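Long-range contacts in nicotinate phosphoribosyltransferase (Saccharomyces cerevisiae, PDB 1VLP), which catalyses the ATP-dependent synthesis of nicotinate ribonucleotide from nicotinate and phosphoribosyl diphosphate, the first step from nicotinic acid to NAD: residues L22-Y27 with Y143-L148; V42-K47 with G135-T140; V242-V247 with T282-T287; G304-S309 with C337-L342. One frame throughout, in Å; residues are numbered along the deposited sequence. Where two conformers were deposited one is given.

Contact 1: residues L22-Y27 with Y143-L148; sequences LDTDMY and YEIPLL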
loop_
_atom_site.group_PDB
_atom_site.type_symbol
_atom_site.label_atom_id
_atom_site.label_comp_id
_atom_site.label_asym_id
_atom_site.label_seq_id
_atom_site.Cartn_x
_atom_site.Cartn_y
_atom_site.Cartn_z
ATOM N N LEU A 22 -12.768 -5.703 -4.064
ATOM C CA LEU A 22 -11.685 -6.447 -3.361
ATOM C C LEU A 22 -10.345 -6.614 -4.119
ATOM O O LEU A 22 -9.367 -7.164 -3.544
ATOM C CB LEU A 22 -12.193 -7.851 -3.000
ATOM C CG LEU A 22 -13.415 -8.019 -2.049
ATOM C CD1 LEU A 22 -13.557 -9.450 -1.580
ATOM C CD2 LEU A 22 -13.339 -7.083 -0.914
ATOM N N ASP A 23 -10.280 -6.183 -5.395
ATOM C CA ASP A 23 -9.033 -6.167 -6.146
ATOM C C ASP A 23 -8.266 -4.907 -5.732
ATOM O O ASP A 23 -8.220 -3.876 -6.450
ATOM C CB ASP A 23 -9.265 -6.234 -7.652
ATOM C CG ASP A 23 -7.942 -6.286 -8.437
ATOM O OD1 ASP A 23 -6.842 -6.451 -7.793
ATOM O OD2 ASP A 23 -7.979 -6.143 -9.697
ATOM N N THR A 24 -7.785 -4.939 -4.501
ATOM C CA THR A 24 -7.132 -3.794 -3.872
ATOM C C THR A 24 -6.345 -4.310 -2.664
ATOM O O THR A 24 -6.498 -5.477 -2.259
ATOM C CB THR A 24 -8.150 -2.696 -3.383
ATOM O OG1 THR A 24 -7.441 -1.485 -3.095
ATOM C CG2 THR A 24 -8.870 -3.102 -2.153
ATOM N N ASP A 25 -5.561 -3.424 -2.068
ATOM C CA ASP A 25 -4.821 -3.756 -0.848
ATOM C C ASP A 25 -5.744 -3.700 0.391
ATOM O O ASP A 25 -6.539 -2.750 0.501
ATOM C CB ASP A 25 -3.634 -2.802 -0.650
ATOM C CG ASP A 25 -2.568 -2.904 -1.788
ATOM O OD1 ASP A 25 -2.031 -3.994 -2.016
ATOM O OD2 ASP A 25 -2.319 -1.900 -2.463
HETATM N N MSE A 26 -5.644 -4.676 1.302
HETATM C CA MSE A 26 -6.500 -4.686 2.497
HETATM C C MSE A 26 -6.457 -3.399 3.264
HETATM O O MSE A 26 -7.509 -2.978 3.791
HETATM C CB MSE A 26 -6.157 -5.815 3.449
HETATM C CG MSE A 26 -6.877 -5.700 4.813
HETATM SE SE MSE A 26 -6.616 -7.392 5.707
HETATM C CE MSE A 26 -6.967 -6.705 7.638
ATOM N N TYR A 27 -5.293 -2.729 3.303
ATOM C CA TYR A 27 -5.218 -1.457 4.048
ATOM C C TYR A 27 -6.196 -0.420 3.513
ATOM O O TYR A 27 -6.669 0.428 4.283
ATOM C CB TYR A 27 -3.801 -0.887 4.146
ATOM C CG TYR A 27 -3.330 -0.105 2.928
ATOM C CD1 TYR A 27 -3.632 1.252 2.784
ATOM C CD2 TYR A 27 -2.614 -0.714 1.932
ATOM C CE1 TYR A 27 -3.198 1.975 1.665
ATOM C CE2 TYR A 27 -2.173 0.011 0.794
ATOM C CZ TYR A 27 -2.470 1.337 0.674
ATOM O OH TYR A 27 -2.019 2.003 -0.443
ATOM N N TYR A 143 -9.771 4.800 -4.359
ATOM C CA TYR A 143 -9.230 4.912 -5.757
ATOM C C TYR A 143 -7.762 4.624 -5.939
ATOM O O TYR A 143 -7.386 4.119 -7.002
ATOM C CB TYR A 143 -9.499 6.295 -6.312
ATOM C CG TYR A 143 -10.923 6.535 -6.688
ATOM C CD1 TYR A 143 -11.449 6.001 -7.858
ATOM C CD2 TYR A 143 -11.767 7.327 -5.884
ATOM C CE1 TYR A 143 -12.744 6.272 -8.241
ATOM C CE2 TYR A 143 -13.064 7.580 -6.251
ATOM C CZ TYR A 143 -13.554 7.049 -7.428
ATOM O OH TYR A 143 -14.855 7.303 -7.807
ATOM N N GLU A 144 -6.934 4.962 -4.941
ATOM C CA GLU A 144 -5.464 4.875 -5.098
ATOM C C GLU A 144 -5.014 3.569 -5.817
ATOM O O GLU A 144 -4.371 3.605 -6.891
ATOM C CB GLU A 144 -4.776 4.994 -3.738
ATOM C CG GLU A 144 -3.255 4.963 -3.806
ATOM C CD GLU A 144 -2.565 4.562 -2.491
ATOM O OE1 GLU A 144 -3.223 4.284 -1.442
ATOM O OE2 GLU A 144 -1.319 4.560 -2.501
ATOM N N ILE A 145 -5.358 2.423 -5.260
ATOM C CA ILE A 145 -4.808 1.157 -5.749
ATOM C C ILE A 145 -5.289 0.797 -7.127
ATOM O O ILE A 145 -4.447 0.579 -8.006
ATOM C CB ILE A 145 -5.119 0.002 -4.787
ATOM C CG1 ILE A 145 -4.704 0.438 -3.402
ATOM C CG2 ILE A 145 -4.412 -1.317 -5.189
ATOM C CD1 ILE A 145 -3.437 0.649 -3.198
ATOM N N PRO A 146 -6.617 0.709 -7.339
ATOM C CA PRO A 146 -7.062 0.358 -8.697
ATOM C C PRO A 146 -6.577 1.356 -9.743
ATOM O O PRO A 146 -6.257 0.969 -10.851
ATOM C CB PRO A 146 -8.592 0.278 -8.588
ATOM C CG PRO A 146 -8.933 0.974 -7.290
ATOM C CD PRO A 146 -7.753 0.858 -6.401
ATOM N N LEU A 147 -6.524 2.653 -9.438
ATOM C CA LEU A 147 -6.036 3.594 -10.453
ATOM C C LEU A 147 -4.582 3.300 -10.813
ATOM O O LEU A 147 -4.215 3.288 -11.980
ATOM C CB LEU A 147 -6.174 5.030 -9.973
ATOM C CG LEU A 147 -7.601 5.530 -9.874
ATOM C CD1 LEU A 147 -7.602 7.001 -9.528
ATOM C CD2 LEU A 147 -8.430 5.283 -11.134
ATOM N N LEU A 148 -3.711 3.162 -9.802
ATOM C CA LEU A 148 -2.315 2.765 -10.047
ATOM C C LEU A 148 -2.184 1.481 -10.839
ATOM O O LEU A 148 -1.410 1.443 -11.812
ATOM C CB LEU A 148 -1.552 2.692 -8.752
ATOM C CG LEU A 148 -1.277 4.030 -8.080
ATOM C CD1 LEU A 148 -0.718 3.742 -6.663
ATOM C CD2 LEU A 148 -0.355 4.898 -8.939
#
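The I145 side chain fills the angle between T24 and the ring of Y27, and of the residues in the two segments it loses the most surface to the other side. Its inner carbons lie against T24, whose hydroxyl is turned onto them: OG1 of T24 sits 3.2 Å from CB of I145. That hydroxyl is buried with no polar partner in the model. Further out, CD1 of I145 points obliquely at the phenol end of Y27, although the exact position of this methyl is doubtful. The phenol itself is tied down by E144 from the preceding position of the helix, with Y27 OH donating to E144 OE1 over 2.8 Å. The carboxylate stands steeply to the ring, their planes 68° apart, and the hydroxyl meets OE1 from above the carboxylate plane. E144 spans the gap because its chain is extended, with CG anti to the backbone N (chi1 -178°). This is where the N-terminal ends of helices 26-38 and 144-159 come together in the NAPRTase N-terminal domain, and Y27 is, by similarity, a nicotinate-binding residue. E144 OE1 also forms a salt bridge with K28, so the acceptor of the tyrosine bond is itself held by a second partner. The carboxylate of D25 is engaged through OD1 with S226.

Contact 2: residues V42-K47 with G135-T140; sequences VTVTYK and GSWKDT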
loop_
_atom_site.group_PDB
_atom_site.type_symbol
_atom_site.label_atom_id
_atom_site.label_comp_id
_atom_site.label_asym_id
_atom_site.label_seq_id
_atom_site.Cartn_x
_atom_site.Cartn_y
_atom_site.Cartn_z
ATOM N N VAL A 42 -15.045 14.975 6.191
ATOM C CA VAL A 42 -13.772 15.566 5.789
ATOM C C VAL A 42 -13.585 15.367 4.304
ATOM O O VAL A 42 -13.917 14.320 3.764
ATOM C CB VAL A 42 -12.608 14.884 6.590
ATOM C CG1 VAL A 42 -11.249 15.175 6.013
ATOM C CG2 VAL A 42 -12.703 15.241 8.059
ATOM N N THR A 43 -13.042 16.393 3.650
ATOM C CA THR A 43 -12.805 16.372 2.215
ATOM C C THR A 43 -11.302 16.316 1.968
ATOM O O THR A 43 -10.480 16.806 2.775
ATOM C CB THR A 43 -13.457 17.558 1.456
ATOM O OG1 THR A 43 -12.826 18.801 1.793
ATOM C CG2 THR A 43 -14.930 17.631 1.769
ATOM N N VAL A 44 -10.941 15.622 0.897
ATOM C CA VAL A 44 -9.539 15.436 0.583
ATOM C C VAL A 44 -9.304 15.529 -0.920
ATOM O O VAL A 44 -10.250 15.424 -1.747
ATOM C CB VAL A 44 -9.038 14.028 1.056
ATOM C CG1 VAL A 44 -9.138 13.869 2.591
ATOM C CG2 VAL A 44 -9.820 12.891 0.297
ATOM N N THR A 45 -8.023 15.717 -1.261
ATOM C CA THR A 45 -7.594 15.604 -2.654
ATOM C C THR A 45 -6.369 14.701 -2.674
ATOM O O THR A 45 -5.440 14.914 -1.899
ATOM C CB THR A 45 -7.242 16.976 -3.261
ATOM O OG1 THR A 45 -8.428 17.774 -3.301
ATOM C CG2 THR A 45 -6.681 16.816 -4.656
ATOM N N TYR A 46 -6.355 13.720 -3.580
ATOM C CA TYR A 46 -5.144 12.921 -3.909
ATOM C C TYR A 46 -4.620 13.343 -5.266
ATOM O O TYR A 46 -5.429 13.735 -6.147
ATOM C CB TYR A 46 -5.452 11.408 -3.990
ATOM C CG TYR A 46 -5.947 10.742 -2.718
ATOM C CD1 TYR A 46 -7.292 10.859 -2.330
ATOM C CD2 TYR A 46 -5.096 9.990 -1.913
ATOM C CE1 TYR A 46 -7.765 10.253 -1.176
ATOM C CE2 TYR A 46 -5.565 9.381 -0.752
ATOM C CZ TYR A 46 -6.917 9.540 -0.401
ATOM O OH TYR A 46 -7.436 8.939 0.704
ATOM N N LYS A 47 -3.306 13.204 -5.482
ATOM C CA LYS A 47 -2.702 13.580 -6.737
ATOM C C LYS A 47 -1.779 12.501 -7.229
ATOM O O LYS A 47 -1.007 11.961 -6.495
ATOM C CB LYS A 47 -1.907 14.884 -6.607
ATOM C CG LYS A 47 -0.862 15.095 -7.731
ATOM C CD LYS A 47 0.001 16.386 -7.587
ATOM C CE LYS A 47 0.933 16.593 -8.828
ATOM N NZ LYS A 47 2.267 15.886 -8.814
ATOM N N GLY A 135 -12.921 14.858 -3.126
ATOM C CA GLY A 135 -14.272 14.681 -2.542
ATOM C C GLY A 135 -14.191 14.306 -1.093
ATOM O O GLY A 135 -13.117 14.445 -0.476
ATOM N N SER A 136 -15.293 13.803 -0.523
ATOM C CA SER A 136 -15.261 13.319 0.846
ATOM C C SER A 136 -14.249 12.188 0.943
ATOM O O SER A 136 -14.087 11.384 0.056
ATOM C CB SER A 136 -16.671 12.861 1.293
ATOM O OG SER A 136 -16.782 12.699 2.692
ATOM N N TRP A 137 -13.574 12.120 2.075
ATOM C CA TRP A 137 -12.546 11.114 2.284
ATOM C C TRP A 137 -13.116 9.690 2.114
ATOM O O TRP A 137 -12.489 8.897 1.453
ATOM C CB TRP A 137 -11.872 11.352 3.629
ATOM C CG TRP A 137 -10.492 10.737 3.805
ATOM C CD1 TRP A 137 -9.734 10.102 2.870
ATOM C CD2 TRP A 137 -9.687 10.799 4.984
ATOM N NE1 TRP A 137 -8.546 9.744 3.377
ATOM C CE2 TRP A 137 -8.463 10.162 4.677
ATOM C CE3 TRP A 137 -9.879 11.317 6.282
ATOM C CZ2 TRP A 137 -7.448 9.995 5.640
ATOM C CZ3 TRP A 137 -8.865 11.155 7.215
ATOM C CH2 TRP A 137 -7.662 10.514 6.886
ATOM N N LYS A 138 -14.317 9.411 2.621
ATOM C CA LYS A 138 -14.964 8.096 2.448
ATOM C C LYS A 138 -15.335 7.762 0.993
ATOM O O LYS A 138 -15.490 6.593 0.665
ATOM C CB LYS A 138 -16.217 7.953 3.308
ATOM C CG LYS A 138 -17.399 8.724 2.877
ATOM C CD LYS A 138 -18.479 8.650 3.966
ATOM C CE LYS A 138 -19.728 9.376 3.561
ATOM N NZ LYS A 138 -19.584 10.853 3.502
ATOM N N ASP A 139 -15.484 8.782 0.161
ATOM C CA ASP A 139 -15.790 8.633 -1.273
ATOM C C ASP A 139 -14.546 8.482 -2.132
ATOM O O ASP A 139 -14.658 8.123 -3.330
ATOM C CB ASP A 139 -16.554 9.855 -1.820
ATOM C CG ASP A 139 -17.993 9.907 -1.366
ATOM O OD1 ASP A 139 -18.495 8.921 -0.821
ATOM O OD2 ASP A 139 -18.616 10.967 -1.545
ATOM N N THR A 140 -13.370 8.827 -1.595
ATOM C CA THR A 140 -12.154 8.915 -2.404
ATOM C C THR A 140 -11.063 7.898 -2.059
ATOM O O THR A 140 -10.187 7.555 -2.928
ATOM C CB THR A 140 -11.570 10.353 -2.358
ATOM O OG1 THR A 140 -11.262 10.697 -1.034
ATOM C CG2 THR A 140 -12.587 11.336 -2.928
HETATM O O HOH W 1 -15.288 11.288 4.505
#
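Three backbone hydrogen bonds join V42-V44 to G135-W137. V44 N donates to G135 O over 2.8 Å and G135 N returns a bond to V44 O over 3.1 Å, the reciprocal pair of an antiparallel hydrogen-bonded site; W137 N then donates to V42 O at 2.8 Å. Between them T43 and S136 form a non-hydrogen-bonded pair, their CA atoms 4.2 Å apart. The chain turns a corner at G135, whose backbone angles (phi 152°, psi -164°) would jam a side chain against the preceding carbonyl, and after S136 it enters a short, weakly bonded helix at about 137-140. These bonds carry the pairing of strands 126-134 and 43-50 round the corner, up to the start of the helix. On the indole, CG1 of V44 rests over one face in a CH-pi contact, 3.8 Å from the centroid of the five-membered ring, while V42 CG1 comes near CE3 obliquely. Y46 OH lies at the indole's edge and takes a weak, bent bond from W137 NE1 (3.0 Å, 132°); E245 is a further, probable partner of this hydroxyl. T140 OG1, at the edge of the Y46 ring, donates to S136 O, which D139 N reaches from the opposite face. The tyrosine thus holds the indole N-H only loosely, and carbon packing from V42, V44 and, on helix 26-38, M31 and V35 also surrounds the ring.

Contact 3: residues V242-V247 with T282-T287; sequences VAHEWV and TDTFGT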
loop_
_atom_site.group_PDB
_atom_site.type_symbol
_atom_site.label_atom_id
_atom_site.label_comp_id
_atom_site.label_asym_id
_atom_site.label_seq_id
_atom_site.Cartn_x
_atom_site.Cartn_y
_atom_site.Cartn_z
ATOM N N VAL A 242 -2.075 -0.072 9.138
ATOM C CA VAL A 242 -2.396 1.321 8.874
ATOM C C VAL A 242 -1.461 1.887 7.761
ATOM O O VAL A 242 -0.319 1.421 7.574
ATOM C CB VAL A 242 -2.288 2.132 10.154
ATOM C CG1 VAL A 242 -0.801 2.393 10.505
ATOM C CG2 VAL A 242 -3.109 3.418 10.020
ATOM N N ALA A 243 -1.935 2.898 7.012
ATOM C CA ALA A 243 -1.123 3.533 5.974
ATOM C C ALA A 243 -0.749 4.950 6.431
ATOM O O ALA A 243 -1.359 5.463 7.357
ATOM C CB ALA A 243 -1.898 3.624 4.651
ATOM N N HIS A 244 0.224 5.563 5.779
ATOM C CA HIS A 244 0.625 6.955 6.120
ATOM C C HIS A 244 -0.524 7.911 6.056
ATOM O O HIS A 244 -0.569 8.843 6.858
ATOM C CB HIS A 244 1.757 7.490 5.243
ATOM C CG HIS A 244 3.041 6.735 5.363
ATOM N ND1 HIS A 244 3.827 6.767 6.494
ATOM C CD2 HIS A 244 3.650 5.883 4.499
ATOM C CE1 HIS A 244 4.884 5.987 6.303
ATOM N NE2 HIS A 244 4.801 5.447 5.095
ATOM N N GLU A 245 -1.459 7.673 5.126
ATOM C CA GLU A 245 -2.519 8.649 4.873
ATOM C C GLU A 245 -3.410 8.861 6.101
ATOM O O GLU A 245 -3.925 9.954 6.324
ATOM C CB GLU A 245 -3.288 8.303 3.594
ATOM C CG GLU A 245 -4.155 7.172 3.609
ATOM C CD GLU A 245 -5.012 7.054 2.286
ATOM O OE1 GLU A 245 -5.774 8.012 2.012
ATOM O OE2 GLU A 245 -4.978 6.003 1.655
ATOM N N TRP A 246 -3.467 7.860 6.990
ATOM C CA TRP A 246 -4.182 7.986 8.249
ATOM C C TRP A 246 -3.636 9.070 9.116
ATOM O O TRP A 246 -4.354 10.026 9.402
ATOM C CB TRP A 246 -4.244 6.636 8.988
ATOM C CG TRP A 246 -5.057 6.690 10.221
ATOM C CD1 TRP A 246 -4.611 6.451 11.490
ATOM C CD2 TRP A 246 -6.463 6.962 10.339
ATOM N NE1 TRP A 246 -5.631 6.578 12.369
ATOM C CE2 TRP A 246 -6.780 6.885 11.711
ATOM C CE3 TRP A 246 -7.491 7.270 9.420
ATOM C CZ2 TRP A 246 -8.078 7.114 12.201
ATOM C CZ3 TRP A 246 -8.768 7.492 9.903
ATOM C CH2 TRP A 246 -9.053 7.413 11.262
ATOM N N VAL A 247 -2.387 8.980 9.582
ATOM C CA VAL A 247 -1.917 10.073 10.470
ATOM C C VAL A 247 -1.767 11.410 9.735
ATOM O O VAL A 247 -1.931 12.438 10.353
ATOM C CB VAL A 247 -0.644 9.754 11.340
ATOM C CG1 VAL A 247 0.583 9.661 10.520
ATOM C CG2 VAL A 247 -0.477 10.837 12.482
ATOM N N THR A 282 5.553 4.145 12.042
ATOM C CA THR A 282 6.184 5.116 12.936
ATOM C C THR A 282 6.828 6.332 12.282
ATOM O O THR A 282 7.146 7.305 12.985
ATOM C CB THR A 282 7.263 4.412 13.810
ATOM O OG1 THR A 282 8.355 4.033 12.988
ATOM C CG2 THR A 282 6.719 3.124 14.452
ATOM N N ASP A 283 7.092 6.262 10.965
ATOM C CA ASP A 283 7.991 7.223 10.293
ATOM C C ASP A 283 7.319 8.443 9.634
ATOM O O ASP A 283 8.006 9.342 9.149
ATOM C CB ASP A 283 8.843 6.531 9.237
ATOM C CG ASP A 283 8.020 5.967 8.069
ATOM O OD1 ASP A 283 7.032 5.249 8.335
ATOM O OD2 ASP A 283 8.375 6.207 6.889
ATOM N N THR A 284 5.997 8.497 9.689
ATOM C CA THR A 284 5.248 9.529 8.934
ATOM C C THR A 284 5.765 10.948 9.249
ATOM O O THR A 284 6.003 11.772 8.317
ATOM C CB THR A 284 3.773 9.424 9.212
ATOM O OG1 THR A 284 3.365 8.058 9.038
ATOM C CG2 THR A 284 2.964 10.366 8.245
ATOM N N PHE A 285 5.891 11.250 10.535
ATOM C CA PHE A 285 6.454 12.522 11.021
ATOM C C PHE A 285 7.776 12.267 11.757
ATOM O O PHE A 285 8.130 13.003 12.648
ATOM C CB PHE A 285 5.471 13.279 11.912
ATOM C CG PHE A 285 4.202 13.612 11.207
ATOM C CD1 PHE A 285 4.250 14.078 9.888
ATOM C CD2 PHE A 285 2.978 13.394 11.800
ATOM C CE1 PHE A 285 3.078 14.313 9.173
ATOM C CE2 PHE A 285 1.808 13.651 11.110
ATOM C CZ PHE A 285 1.864 14.097 9.793
ATOM N N GLY A 286 8.435 11.197 11.353
ATOM C CA GLY A 286 9.714 10.768 11.898
ATOM C C GLY A 286 9.492 9.842 13.077
ATOM O O GLY A 286 8.633 10.067 13.901
ATOM N N THR A 287 10.230 8.754 13.104
ATOM C CA THR A 287 10.076 7.776 14.179
ATOM C C THR A 287 10.284 8.315 15.621
ATOM O O THR A 287 9.566 7.914 16.541
ATOM C CB THR A 287 10.922 6.547 13.853
ATOM O OG1 THR A 287 10.376 5.919 12.688
ATOM C CG2 THR A 287 10.905 5.573 15.015
#
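H244 reaches the turn at D283-T284 with one edge of its imidazole. ND1 and T284 OG1 are 2.9 Å apart in a nearly straight hydrogen bond (171°) in which either atom could be the donor. Next along the same edge, CE1 faces D283 OD1 at 3.0 Å, the oxygen lying near the ring plane although the carboxylate is turned 70° from it. One helical turn on, V247 pushes CG1 against the threonine: its distance to T284 CG2, 3.4 Å, is tighter than usual carbon packing. V247 CG2 meets F285 CE2 at 3.9 Å, so the valine's two branches divide between neighbouring residues of the turn. T284 serves both sides: OG1 stands beside the backbone N (chi1 -50°) and faces the histidine, which leaves CG2 anti to that N and against the valine. A type I turn from D283 to G286 presents these side chains after strand 279-281, just ahead of helix 287-291. In the second shell, H244 NE2 is hydrogen-bonded to D308 OD2, and S309 holds D283 OD2. H244 is by similarity the autophosphorylated histidine, unmodified here; with ND1 and NE2 both engaged, its ring is fixed in rotation at the start of helix 244-254.

Contact 4: residues G304-S309 with C337-L342; sequences GVRQDS and CYSDSL. With PO4 (phosphate ion), chain E.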
loop_
_atom_site.group_PDB
_atom_site.type_symbol
_atom_site.label_atom_id
_atom_site.label_comp_id
_atom_site.label_asym_id
_atom_site.label_seq_id
_atom_site.Cartn_x
_atom_site.Cartn_y
_atom_site.Cartn_z
ATOM N N GLY A 304 3.628 -4.715 16.902
ATOM C CA GLY A 304 4.888 -4.330 16.355
ATOM C C GLY A 304 4.767 -3.078 15.519
ATOM O O GLY A 304 3.802 -2.295 15.634
ATOM N N VAL A 305 5.788 -2.890 14.699
ATOM C CA VAL A 305 5.969 -1.696 13.912
ATOM C C VAL A 305 6.245 -2.097 12.467
ATOM O O VAL A 305 6.767 -3.189 12.203
ATOM C CB VAL A 305 7.127 -0.790 14.389
ATOM C CG1 VAL A 305 6.809 -0.116 15.753
ATOM C CG2 VAL A 305 8.452 -1.557 14.425
ATOM N N ARG A 306 5.839 -1.235 11.547
ATOM C CA ARG A 306 6.151 -1.415 10.096
ATOM C C ARG A 306 7.265 -0.412 9.707
ATOM O O ARG A 306 7.146 0.811 9.956
ATOM C CB ARG A 306 4.888 -1.265 9.188
ATOM C CG ARG A 306 5.106 -1.666 7.667
ATOM C CD ARG A 306 3.779 -1.412 6.852
ATOM N NE ARG A 306 4.079 -0.621 5.644
ATOM C CZ ARG A 306 3.290 0.304 5.117
ATOM N NH1 ARG A 306 2.090 0.578 5.637
ATOM N NH2 ARG A 306 3.700 0.948 4.030
ATOM N N GLN A 307 8.351 -0.948 9.130
ATOM C CA GLN A 307 9.495 -0.168 8.654
ATOM C C GLN A 307 9.289 0.120 7.132
ATOM O O GLN A 307 9.124 -0.797 6.345
ATOM C CB GLN A 307 10.785 -0.900 8.927
ATOM C CG GLN A 307 12.074 -0.148 8.551
ATOM C CD GLN A 307 12.436 -0.243 7.103
ATOM O OE1 GLN A 307 12.438 -1.342 6.509
ATOM N NE2 GLN A 307 12.816 0.897 6.521
ATOM N N ASP A 308 9.239 1.394 6.768
ATOM C CA ASP A 308 8.875 1.807 5.437
ATOM C C ASP A 308 9.827 2.835 4.820
ATOM O O ASP A 308 9.646 3.182 3.637
ATOM C CB ASP A 308 7.472 2.405 5.485
ATOM C CG ASP A 308 6.784 2.422 4.120
ATOM O OD1 ASP A 308 6.879 1.417 3.367
ATOM O OD2 ASP A 308 6.130 3.450 3.845
ATOM N N SER A 309 10.755 3.382 5.607
ATOM C CA SER A 309 11.762 4.298 5.083
ATOM C C SER A 309 13.023 4.344 5.919
ATOM O O SER A 309 13.087 3.835 7.040
ATOM C CB SER A 309 11.230 5.727 4.991
ATOM O OG SER A 309 10.997 6.287 6.275
ATOM N N CYS A 337 7.978 -5.296 10.669
ATOM C CA CYS A 337 7.616 -5.659 9.297
ATOM C C CYS A 337 8.332 -4.690 8.328
ATOM O O CYS A 337 8.092 -3.498 8.348
ATOM C CB CYS A 337 6.123 -5.532 9.120
ATOM S SG CYS A 337 5.674 -5.946 7.410
ATOM N N TYR A 338 9.254 -5.230 7.551
ATOM C CA TYR A 338 10.034 -4.496 6.589
ATOM C C TYR A 338 9.275 -4.513 5.256
ATOM O O TYR A 338 8.935 -5.592 4.740
ATOM C CB TYR A 338 11.376 -5.180 6.395
ATOM C CG TYR A 338 12.210 -5.289 7.657
ATOM C CD1 TYR A 338 13.068 -4.296 8.047
ATOM C CD2 TYR A 338 12.109 -6.406 8.469
ATOM C CE1 TYR A 338 13.825 -4.425 9.191
ATOM C CE2 TYR A 338 12.842 -6.536 9.643
ATOM C CZ TYR A 338 13.710 -5.529 9.999
ATOM O OH TYR A 338 14.429 -5.699 11.151
ATOM N N SER A 339 8.991 -3.326 4.727
ATOM C CA SER A 339 8.113 -3.256 3.552
ATOM C C SER A 339 8.556 -2.310 2.440
ATOM O O SER A 339 7.747 -2.017 1.547
ATOM C CB SER A 339 6.687 -2.891 4.019
ATOM O OG SER A 339 6.645 -1.560 4.536
ATOM N N ASP A 340 9.785 -1.799 2.503
ATOM C CA ASP A 340 10.234 -0.739 1.578
ATOM C C ASP A 340 11.100 -1.336 0.493
ATOM O O ASP A 340 12.295 -1.543 0.720
ATOM C CB ASP A 340 11.013 0.344 2.330
ATOM C CG ASP A 340 11.472 1.498 1.422
ATOM O OD1 ASP A 340 10.881 1.665 0.314
ATOM O OD2 ASP A 340 12.418 2.213 1.820
ATOM N N SER A 341 10.516 -1.598 -0.684
ATOM C CA SER A 341 11.257 -1.959 -1.879
ATOM C C SER A 341 12.161 -3.180 -1.679
ATOM O O SER A 341 13.348 -3.196 -1.978
ATOM C CB SER A 341 12.078 -0.739 -2.335
ATOM O OG SER A 341 11.270 0.439 -2.374
ATOM N N LEU A 342 11.549 -4.223 -1.143
ATOM C CA LEU A 342 12.287 -5.442 -0.782
ATOM C C LEU A 342 12.510 -6.364 -1.969
ATOM O O LEU A 342 11.743 -6.345 -2.945
ATOM C CB LEU A 342 11.478 -6.234 0.230
ATOM C CG LEU A 342 11.586 -5.715 1.650
ATOM C CD1 LEU A 342 10.650 -6.466 2.473
ATOM C CD2 LEU A 342 13.009 -5.886 2.182
HETATM P P PO4 E . 7.501 -1.849 -3.022
HETATM O O1 PO4 E . 6.223 -2.616 -3.233
HETATM O O2 PO4 E . 8.680 -2.407 -3.766
HETATM O O3 PO4 E . 7.358 -0.412 -3.541
HETATM O O4 PO4 E . 7.839 -1.700 -1.552
HETATM O O HOH W 2 12.153 -2.468 4.092
HETATM O O HOH W 3 13.944 1.209 3.910
#
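The side chain of R306 reaches past the end of its strand to S339, the first residue after the neighbouring strand, its NE donating to S339 OG over 2.9 Å. The bond is nearly straight (166°) and the hydroxyl lies in the guanidinium plane, at its edge. The arginine starts with CG anti to the backbone N (chi1 -171°) and bends at chi3 (129°), which turns the head toward D308; there NH2 of R306 forms a salt bridge with D308 OD1 (3.3 Å), its hydrogen bond weak, while the other carboxylate oxygen, OD2, is bonded to H244. Together the two contacts set how the guanidinium is turned. Beneath it the strands run parallel: C337 N donates to V305 O, Q307 N to C337 O at 2.7 Å, and S339 N to Q307 O at 3.0 Å. Q307 and Y338 share the other face, and OE1 of the glutamine comes to the edge of the tyrosine ring, 3.4 Å from CD1. Two waters extend the join beyond the strands, one linking Q307 OE1 to D340 N and the other linking Q307 NE2 to D340 OD2. Past D340 the chain offers S341 N to a phosphate ion, probably from the crystallisation liquor, with 2.8 Å to its O4; T367, inferred to bind phosphoribosyl diphosphate, gives its backbone N to the same ion. Strands 304-307 and 335-338 with helix 312-326 form a beta-alpha-beta unit, and the residues following both strands lie at the C-terminal strand ends, where barrel-type phosphoribosyltransferases keep their active site; R306 binds nicotinate by similarity.

In the fold
Contacts 1 and 4 supply Y27 and R306, nicotinate-binding by similarity; contact 3 brings H244, by similarity the phosphorylated histidine, about 5 Å from the R306 side chain. Contacts 3 and 4, with centres about 12 Å apart, are the most closely joined: D308 OD2 is 2.7 Å from H244 NE2 and S309 OG is 2.7 Å from D283 OD2, both probable hydrogen bonds. Contact 1 meets contact 3 where Y27 CD1 packs 3.5 Å from A243 CB, bringing the N-terminal domain against the parallel-sheet domain. Contact 2 lies further out, about 26 Å from contact 4 between centres, but reaches contact 3 through Y46 OH and W137 NE1, which both approach E245 OE1, and through W137 on W246.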